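Local coordinates for lipase-esterase related protein (Clostridium acetobutylicum, PDB 3E0X), which is of unknown function but is probably a hydrolase with an alpha/beta hydrolase fold, related to lipases and esterases, at residues Y66-A71 with A102-P107; D182-I187 with K212-S217. One frame throughout, in Å; residues are numbered along the deposited sequence. Where two conformers were deposited one is given.

Interaction 1: residues Y66-A71 with A102-P107; sequences YIDNVA and ALKKLP
Lys104 reaches across to Ile67 and Asp68 and joins two neighbouring elements of the alpha/beta hydrolase fold: helix 63-76 and the turn that leads from helix 93-102 into strand 109-115. It illustrates how a contact at the protein surface can be layered, with a charged pair on its solvent side and methyl groups beneath.

The polar part is one salt bridge. NZ of Lys104 donates to OD1 of Asp68 at 2.8 Å, approaching this oxygen nearly along the line of its C-O bond, while CE of the lysine lies 3.4 Å from OD1 of Asp68. The two side chains meet at about a right angle. CB of Lys104 already faces the helix; a bend at chi2 (-75°) then carries CE and NZ along it to Asp68. Asp68, whose CB points away from the turn, comes back to it through its carboxylate. As both residues are exposed, solvent probably weakens the attraction.

Apolar contacts fill the layer below. The CG2 branch of Ile67 stands anti to its own backbone N and meets CE of Lys104 at 3.7 Å, so the same methylene touches both a carboxylate oxygen and a methyl group of the buried Ile67. One turn along, CB of Ala71 lies 4.3 Å from CG of Lys104, near the start of that chain.

Backbone geometry brings Leu106 into line. A type I turn from Ala102, closed by Lys105 N and Ala102 O, ends at Lys105, which takes positive phi, and Leu106 then points back at the helix. Its side chain also packs on Val101, Ile74 and Thr75, and its CD1 methyl rests 4.0 Å from both CA and CB of Ala71.

Interaction 2: residues D182-I187 with K212-S217; sequences DNLKNI and KEVENS
Leu184 lies across the base of the Glu213 side chain at about a right angle, with its CB 3.5 Å from CB of Glu213 and its CD1 methyl against the same carbon. Beside Glu213, Val214 also reaches this leucine; it is the first residue beyond helix 204-213 to leave helical geometry. The CG2 branch of Val214 sits anti to its carbonyl carbon (chi1 178° for CG1), where it touches CB of Leu184 at 4.0 Å and, more loosely, CD1 of Ile187. Leu184, Ile187 and Val214 are all buried, and Ile187 continues the apolar patch onto Leu99 and Ala102 of helix 93-102.

Where the backbones approach, CA of Lys185 makes a C-H...O contact of 3.4 Å to the carbonyl O of Glu213, with an angle of 142° at the hydrogen.

Water carries the polar traffic between the segments. One molecule accepts from Lys185 N and donates to OE1 of Glu213 at 2.7 Å; a bend in the glutamate at chi2 (-61°) folds its carboxylate over to this bridge. Another accepts from Asn216 N and donates to Ile187 O at 2.9 Å, while a third accepts from Glu215 N at 3.0 Å and lies close to the carbonyl oxygens of Leu184 and Ile187.

Within 182-187, Asn183 ND2 donates to Asn186 OD1 at 3.2 Å, in the plane of both amides, tying the turn together. Joining the loop before strand 191-196 to the exit of helix 204-213 before edge strand 217-222, the contact belongs to the alternating helix-strand architecture of the alpha/beta hydrolase fold.

In the fold
Interaction 1 is complete in sequence before the first residue of interaction 2, and their centres are about 16 Å apart. Each involves a connection leading into a strand of the same mixed sheet: residues 102-107 precede strand 109-115, residues 182-187 precede strand 191-196, and residues 212-217 run into strand 217-222, three consecutive parallel neighbours ending at the sheet's edge. The two contacts also touch directly. CD2 of Leu103 lies 3.3 Å from Asn183 O and also packs on Ile187. CE of Lys105 is 3.3 Å from Asn186 O, and its NZ forms a salt bridge with Asp188, just beyond 182-187. Segments distant in sequence thus become a continuous run of contacts from helix 63-76 to the end of helix 204-213.

Interaction 1: residues Y66-A71 with A102-P107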
ATOM      1  N   TYR A  66       2.876  -5.217  10.792  1.00  9.23           N
ATOM      2  CA  TYR A  66       3.118  -4.010   9.997  1.00  9.03           C
ATOM      3  C   TYR A  66       2.299  -2.820  10.498  1.00  9.51           C
ATOM      4  O   TYR A  66       2.826  -1.696  10.593  1.00  9.98           O
ATOM      5  CB  TYR A  66       2.857  -4.268   8.508  1.00  9.56           C
ATOM      6  CG  TYR A  66       3.835  -5.205   7.846  1.00  9.01           C
ATOM      7  CD1 TYR A  66       5.171  -4.840   7.666  1.00 10.66           C
ATOM      8  CD2 TYR A  66       3.409  -6.426   7.357  1.00  9.06           C
ATOM      9  CE1 TYR A  66       6.069  -5.691   7.026  1.00 11.09           C
ATOM     10  CE2 TYR A  66       4.303  -7.296   6.700  1.00 10.32           C
ATOM     11  CZ  TYR A  66       5.626  -6.919   6.548  1.00 11.06           C
ATOM     12  OH  TYR A  66       6.498  -7.766   5.898  1.00 11.96           O
ATOM     13  N   ILE A  67       1.035  -3.058  10.862  1.00  8.96           N
ATOM     14  CA  ILE A  67       0.170  -1.991  11.400  1.00  9.62           C
ATOM     15  C   ILE A  67       0.796  -1.370  12.653  1.00 10.10           C
ATOM     16  O   ILE A  67       0.915  -0.143  12.736  1.00 11.71           O
ATOM     17  CB  ILE A  67      -1.265  -2.534  11.695  1.00 10.08           C
ATOM     18  CG1 ILE A  67      -2.014  -2.897  10.394  1.00 11.00           C
ATOM     19  CG2 ILE A  67      -2.050  -1.570  12.565  1.00 10.37           C
ATOM     20  CD1 ILE A  67      -3.226  -3.809  10.620  1.00 11.01           C
ATOM     21  N   ASP A  68       1.258  -2.219  13.574  1.00 10.66           N
ATOM     22  CA  ASP A  68       1.910  -1.722  14.787  1.00 12.20           C
ATOM     23  C   ASP A  68       3.184  -0.938  14.463  1.00 11.97           C
ATOM     24  O   ASP A  68       3.455   0.106  15.062  1.00 13.10           O
ATOM     25  CB  ASP A  68       2.208  -2.878  15.737  1.00 12.97           C
ATOM     26  CG  ASP A  68       0.948  -3.463  16.362  1.00 16.94           C
ATOM     27  OD1 ASP A  68      -0.126  -2.844  16.235  1.00 18.72           O
ATOM     28  OD2 ASP A  68       1.046  -4.559  16.980  1.00 21.46           O
ATOM     29  N   ASN A  69       3.962  -1.417  13.496  1.00 11.12           N
ATOM     30  CA  ASN A  69       5.178  -0.701  13.121  1.00 11.39           C
ATOM     31  C   ASN A  69       4.862   0.680  12.551  1.00 10.77           C
ATOM     32  O   ASN A  69       5.569   1.660  12.843  1.00 11.28           O
ATOM     33  CB  ASN A  69       5.994  -1.460  12.072  1.00 11.80           C
ATOM     34  CG  ASN A  69       6.562  -2.796  12.555  1.00 14.40           C
ATOM     35  OD1 ASN A  69       6.685  -3.102  13.756  1.00 19.24           O
ATOM     36  ND2 ASN A  69       6.943  -3.585  11.582  1.00 13.69           N
ATOM     37  N   VAL A  70       3.859   0.737  11.679  1.00  9.97           N
ATOM     38  CA  VAL A  70       3.511   2.000  11.020  1.00  9.91           C
ATOM     39  C   VAL A  70       2.900   2.973  12.019  1.00  9.85           C
ATOM     40  O   VAL A  70       3.209   4.170  11.986  1.00  9.81           O
ATOM     41  CB  VAL A  70       2.620   1.785   9.773  1.00  9.13           C
ATOM     42  CG1 VAL A  70       2.165   3.115   9.220  1.00 10.39           C
ATOM     43  CG2 VAL A  70       3.417   1.011   8.716  1.00 10.72           C
ATOM     44  N   ALA A  71       2.065   2.474  12.931  1.00 10.09           N
ATOM     45  CA  ALA A  71       1.515   3.343  13.971  1.00 11.12           C
ATOM     46  C   ALA A  71       2.635   3.907  14.867  1.00 11.02           C
ATOM     47  O   ALA A  71       2.624   5.098  15.199  1.00 11.70           O
ATOM     48  CB  ALA A  71       0.434   2.618  14.805  1.00 12.11           C
ATOM     49  N   ALA A 102      -5.841   3.171  10.388  1.00 10.58           N
ATOM     50  CA  ALA A 102      -7.022   4.009  10.609  1.00 10.35           C
ATOM     51  C   ALA A 102      -7.758   3.539  11.869  1.00 11.35           C
ATOM     52  O   ALA A 102      -8.250   4.355  12.648  1.00 12.20           O
ATOM     53  CB  ALA A 102      -7.947   3.937   9.401  1.00 10.88           C
ATOM     54  N   LEU A 103      -7.814   2.221  12.083  1.00 11.27           N
ATOM     55  CA  LEU A 103      -8.529   1.653  13.249  1.00 12.19           C
ATOM     56  C   LEU A 103      -7.819   1.923  14.576  1.00 12.72           C
ATOM     57  O   LEU A 103      -8.436   1.758  15.634  1.00 14.11           O
ATOM     58  CB  LEU A 103      -8.730   0.151  13.048  1.00 13.10           C
ATOM     59  CG  LEU A 103      -9.757  -0.136  11.959  1.00 14.03           C
ATOM     60  CD1 LEU A 103      -9.665  -1.568  11.447  1.00 17.10           C
ATOM     61  CD2 LEU A 103     -11.178   0.161  12.511  1.00 14.97           C
ATOM     62  N   LYS A 104      -6.559   2.361  14.538  1.00 12.91           N
ATOM     63  CA  LYS A 104      -5.853   2.754  15.756  1.00 13.06           C
ATOM     64  C   LYS A 104      -6.280   4.135  16.244  1.00 13.84           C
ATOM     65  O   LYS A 104      -5.930   4.525  17.369  1.00 14.95           O
ATOM     66  CB  LYS A 104      -4.333   2.752  15.533  1.00 13.46           C
ATOM     67  CG  LYS A 104      -3.717   1.381  15.189  1.00 15.67           C
ATOM     68  CD  LYS A 104      -3.637   0.487  16.397  1.00 19.34           C
ATOM     69  CE  LYS A 104      -2.798  -0.754  16.110  1.00 22.20           C
ATOM     70  NZ  LYS A 104      -2.251  -1.349  17.358  1.00 25.43           N
ATOM     71  N   LYS A 105      -6.971   4.894  15.383  1.00 13.91           N
ATOM     72  CA  LYS A 105      -7.556   6.200  15.771  1.00 13.97           C
ATOM     73  C   LYS A 105      -6.462   7.170  16.241  1.00 13.65           C
ATOM     74  O   LYS A 105      -6.606   7.859  17.272  1.00 14.73           O
ATOM     75  CB  LYS A 105      -8.616   6.035  16.885  1.00 15.17           C
ATOM     76  CG  LYS A 105      -9.658   4.953  16.663  1.00 18.80           C
ATOM     77  CD  LYS A 105     -10.312   5.089  15.326  1.00 18.98           C
ATOM     78  CE  LYS A 105     -11.546   4.172  15.198  1.00 20.74           C
ATOM     79  NZ  LYS A 105     -12.619   4.548  16.160  1.00 24.81           N
ATOM     80  N   LEU A 106      -5.353   7.223  15.493  1.00 12.50           N
ATOM     81  CA  LEU A 106      -4.278   8.175  15.798  1.00 12.11           C
ATOM     82  C   LEU A 106      -4.763   9.593  15.538  1.00 11.86           C
ATOM     83  O   LEU A 106      -5.443   9.827  14.541  1.00 12.06           O
ATOM     84  CB  LEU A 106      -3.026   7.849  14.960  1.00 11.82           C
ATOM     85  CG  LEU A 106      -2.503   6.423  15.132  1.00 12.40           C
ATOM     86  CD1 LEU A 106      -1.253   6.224  14.244  1.00 14.23           C
ATOM     87  CD2 LEU A 106      -2.211   6.143  16.610  1.00 15.13           C
ATOM     88  N   PRO A 107      -4.483  10.543  16.458  1.00 12.37           N
ATOM     89  CA  PRO A 107      -5.151  11.843  16.329  1.00 12.55           C
ATOM     90  C   PRO A 107      -4.852  12.579  15.028  1.00 12.54           C
ATOM     91  O   PRO A 107      -5.706  13.331  14.570  1.00 12.32           O
ATOM     92  CB  PRO A 107      -4.663  12.637  17.566  1.00 13.45           C
ATOM     93  CG  PRO A 107      -3.486  11.908  18.077  1.00 14.59           C
ATOM     94  CD  PRO A 107      -3.690  10.467  17.697  1.00 12.79           C
TER

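Interaction 2: residues D182-I187 with K212-S217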
ATOM      1  N   ASP A 182     -14.704  -6.991   9.044  1.00 14.24           N
ATOM      2  CA  ASP A 182     -15.774  -6.735  10.016  1.00 15.23           C
ATOM      3  C   ASP A 182     -15.428  -5.582  10.962  1.00 15.75           C
ATOM      4  O   ASP A 182     -16.221  -5.219  11.834  1.00 16.49           O
ATOM      5  CB  ASP A 182     -16.206  -8.026  10.734  1.00 15.87           C
ATOM      6  CG  ASP A 182     -15.161  -8.587  11.676  1.00 17.93           C
ATOM      7  OD1 ASP A 182     -14.102  -7.967  11.910  1.00 22.28           O
ATOM      8  OD2 ASP A 182     -15.403  -9.711  12.201  1.00 22.13           O
ATOM      9  N   ASN A 183     -14.248  -4.985  10.776  1.00 15.46           N
ATOM     10  CA  ASN A 183     -13.878  -3.783  11.528  1.00 15.73           C
ATOM     11  C   ASN A 183     -13.934  -2.505  10.705  1.00 14.78           C
ATOM     12  O   ASN A 183     -13.806  -1.405  11.262  1.00 14.61           O
ATOM     13  CB  ASN A 183     -12.505  -3.933  12.166  1.00 16.88           C
ATOM     14  CG  ASN A 183     -12.550  -4.720  13.444  1.00 20.98           C
ATOM     15  OD1 ASN A 183     -11.873  -5.729  13.576  1.00 24.34           O
ATOM     16  ND2 ASN A 183     -13.392  -4.286  14.386  1.00 23.33           N
ATOM     17  N   LEU A 184     -14.121  -2.639   9.393  1.00 14.00           N
ATOM     18  CA  LEU A 184     -14.135  -1.458   8.514  1.00 14.58           C
ATOM     19  C   LEU A 184     -15.189  -0.445   8.934  1.00 15.00           C
ATOM     20  O   LEU A 184     -14.963   0.761   8.849  1.00 14.49           O
ATOM     21  CB  LEU A 184     -14.352  -1.849   7.051  1.00 14.60           C
ATOM     22  CG  LEU A 184     -13.221  -2.629   6.354  1.00 15.00           C
ATOM     23  CD1 LEU A 184     -13.671  -3.095   4.975  1.00 18.04           C
ATOM     24  CD2 LEU A 184     -11.929  -1.800   6.326  1.00 17.17           C
ATOM     25  N   LYS A 185     -16.326  -0.942   9.429  1.00 15.55           N
ATOM     26  CA  LYS A 185     -17.411  -0.069   9.889  1.00 16.57           C
ATOM     27  C   LYS A 185     -17.005   0.832  11.044  1.00 16.35           C
ATOM     28  O   LYS A 185     -17.710   1.811  11.332  1.00 17.33           O
ATOM     29  CB  LYS A 185     -18.617  -0.903  10.311  1.00 16.63           C
ATOM     30  CG  LYS A 185     -18.398  -1.816  11.508  1.00 18.53           C
ATOM     31  CD  LYS A 185     -19.738  -2.224  12.128  1.00 21.32           C
ATOM     32  CE  LYS A 185     -19.550  -2.591  13.577  1.00 23.01           C
ATOM     33  NZ  LYS A 185     -20.851  -2.687  14.313  1.00 23.02           N
ATOM     34  N   ASN A 186     -15.901   0.502  11.703  1.00 15.18           N
ATOM     35  CA  ASN A 186     -15.426   1.273  12.850  1.00 15.70           C
ATOM     36  C   ASN A 186     -14.463   2.395  12.474  1.00 15.57           C
ATOM     37  O   ASN A 186     -14.013   3.129  13.343  1.00 16.36           O
ATOM     38  CB  ASN A 186     -14.775   0.327  13.875  1.00 16.26           C
ATOM     39  CG  ASN A 186     -15.763  -0.688  14.441  1.00 17.90           C
ATOM     40  OD1 ASN A 186     -15.475  -1.891  14.519  1.00 22.48           O
ATOM     41  ND2 ASN A 186     -16.940  -0.213  14.810  1.00 17.14           N
ATOM     42  N   ILE A 187     -14.142   2.522  11.187  1.00 14.69           N
ATOM     43  CA  ILE A 187     -13.264   3.602  10.755  1.00 14.32           C
ATOM     44  C   ILE A 187     -14.060   4.905  10.710  1.00 15.20           C
ATOM     45  O   ILE A 187     -15.073   4.990  10.000  1.00 15.44           O
ATOM     46  CB  ILE A 187     -12.626   3.301   9.387  1.00 14.30           C
ATOM     47  CG1 ILE A 187     -11.629   2.137   9.529  1.00 13.08           C
ATOM     48  CG2 ILE A 187     -11.934   4.558   8.846  1.00 13.01           C
ATOM     49  CD1 ILE A 187     -11.071   1.583   8.201  1.00 13.74           C
ATOM     50  N   LYS A 212     -18.300  -0.261   0.604  1.00 12.99           N
ATOM     51  CA  LYS A 212     -19.568  -0.632   1.245  1.00 13.39           C
ATOM     52  C   LYS A 212     -19.524  -0.455   2.759  1.00 13.14           C
ATOM     53  O   LYS A 212     -20.513  -0.012   3.366  1.00 13.78           O
ATOM     54  CB  LYS A 212     -19.897  -2.090   0.920  1.00 14.14           C
ATOM     55  CG  LYS A 212     -21.202  -2.562   1.527  1.00 15.54           C
ATOM     56  CD  LYS A 212     -21.519  -3.999   1.152  1.00 15.86           C
ATOM     57  CE  LYS A 212     -20.476  -4.975   1.703  1.00 16.67           C
ATOM     58  NZ  LYS A 212     -20.920  -6.402   1.577  1.00 18.61           N
ATOM     59  N   GLU A 213     -18.416  -0.876   3.378  1.00 12.73           N
ATOM     60  CA  GLU A 213     -18.344  -0.992   4.824  1.00 13.64           C
ATOM     61  C   GLU A 213     -17.944   0.279   5.547  1.00 13.67           C
ATOM     62  O   GLU A 213     -18.412   0.511   6.651  1.00 15.89           O
ATOM     63  CB  GLU A 213     -17.365  -2.096   5.218  1.00 13.73           C
ATOM     64  CG  GLU A 213     -17.870  -3.483   4.907  1.00 16.04           C
ATOM     65  CD  GLU A 213     -19.155  -3.804   5.659  1.00 18.39           C
ATOM     66  OE1 GLU A 213     -19.212  -3.681   6.913  1.00 19.20           O
ATOM     67  OE2 GLU A 213     -20.118  -4.147   4.968  1.00 21.11           O
ATOM     68  N   VAL A 214     -17.080   1.094   4.948  1.00 13.40           N
ATOM     69  CA  VAL A 214     -16.639   2.346   5.582  1.00 12.95           C
ATOM     70  C   VAL A 214     -17.715   3.412   5.345  1.00 14.29           C
ATOM     71  O   VAL A 214     -18.129   3.636   4.214  1.00 14.14           O
ATOM     72  CB  VAL A 214     -15.271   2.805   5.013  1.00 12.19           C
ATOM     73  CG1 VAL A 214     -14.852   4.156   5.651  1.00 11.93           C
ATOM     74  CG2 VAL A 214     -14.200   1.707   5.222  1.00 13.51           C
ATOM     75  N   GLU A 215     -18.153   4.068   6.423  1.00 15.00           N
ATOM     76  CA  GLU A 215     -19.268   5.009   6.343  1.00 16.23           C
ATOM     77  C   GLU A 215     -18.977   6.187   5.418  1.00 15.49           C
ATOM     78  O   GLU A 215     -19.829   6.554   4.600  1.00 16.60           O
ATOM     79  CB  GLU A 215     -19.661   5.502   7.742  1.00 17.40           C
ATOM     80  CG  GLU A 215     -20.847   6.489   7.772  1.00 22.30           C
ATOM     81  CD  GLU A 215     -22.162   5.871   7.271  1.00 27.14           C
ATOM     82  OE1 GLU A 215     -22.359   4.643   7.445  1.00 32.06           O
ATOM     83  OE2 GLU A 215     -23.004   6.615   6.706  1.00 33.33           O
ATOM     84  N   ASN A 216     -17.791   6.786   5.570  1.00 13.90           N
ATOM     85  CA  ASN A 216     -17.385   7.910   4.721  0.50 13.72           C
ATOM     86  C   ASN A 216     -16.328   7.420   3.735  1.00 13.76           C
ATOM     87  O   ASN A 216     -15.155   7.312   4.067  1.00 13.84           O
ATOM     88  CB  ASN A 216     -16.863   9.077   5.567  0.50 13.18           C
ATOM     89  CG  ASN A 216     -16.622  10.337   4.748  0.50 12.79           C
ATOM     90  OD1 ASN A 216     -16.824  10.355   3.523  0.50 14.03           O
ATOM     91  ND2 ASN A 216     -16.190  11.397   5.413  0.50 12.11           N
ATOM     92  N   SER A 217     -16.770   7.081   2.533  1.00 13.21           N
ATOM     93  CA  SER A 217     -15.883   6.389   1.605  1.00 13.44           C
ATOM     94  C   SER A 217     -16.111   6.768   0.150  1.00 13.46           C
ATOM     95  O   SER A 217     -17.193   7.240  -0.240  1.00 14.38           O
ATOM     96  CB  SER A 217     -16.013   4.877   1.791  1.00 13.82           C
ATOM     97  OG  SER A 217     -17.316   4.450   1.437  1.00 14.64           O
TER
HETATM   98  O   HOH W   1     -16.914   3.400   9.028  1.00 22.20           O
HETATM   99  O   HOH W   2     -17.245  -3.616   8.760  1.00 17.14           O
HETATM  100  O   HOH W   3     -15.617   6.692   7.747  1.00 15.56           O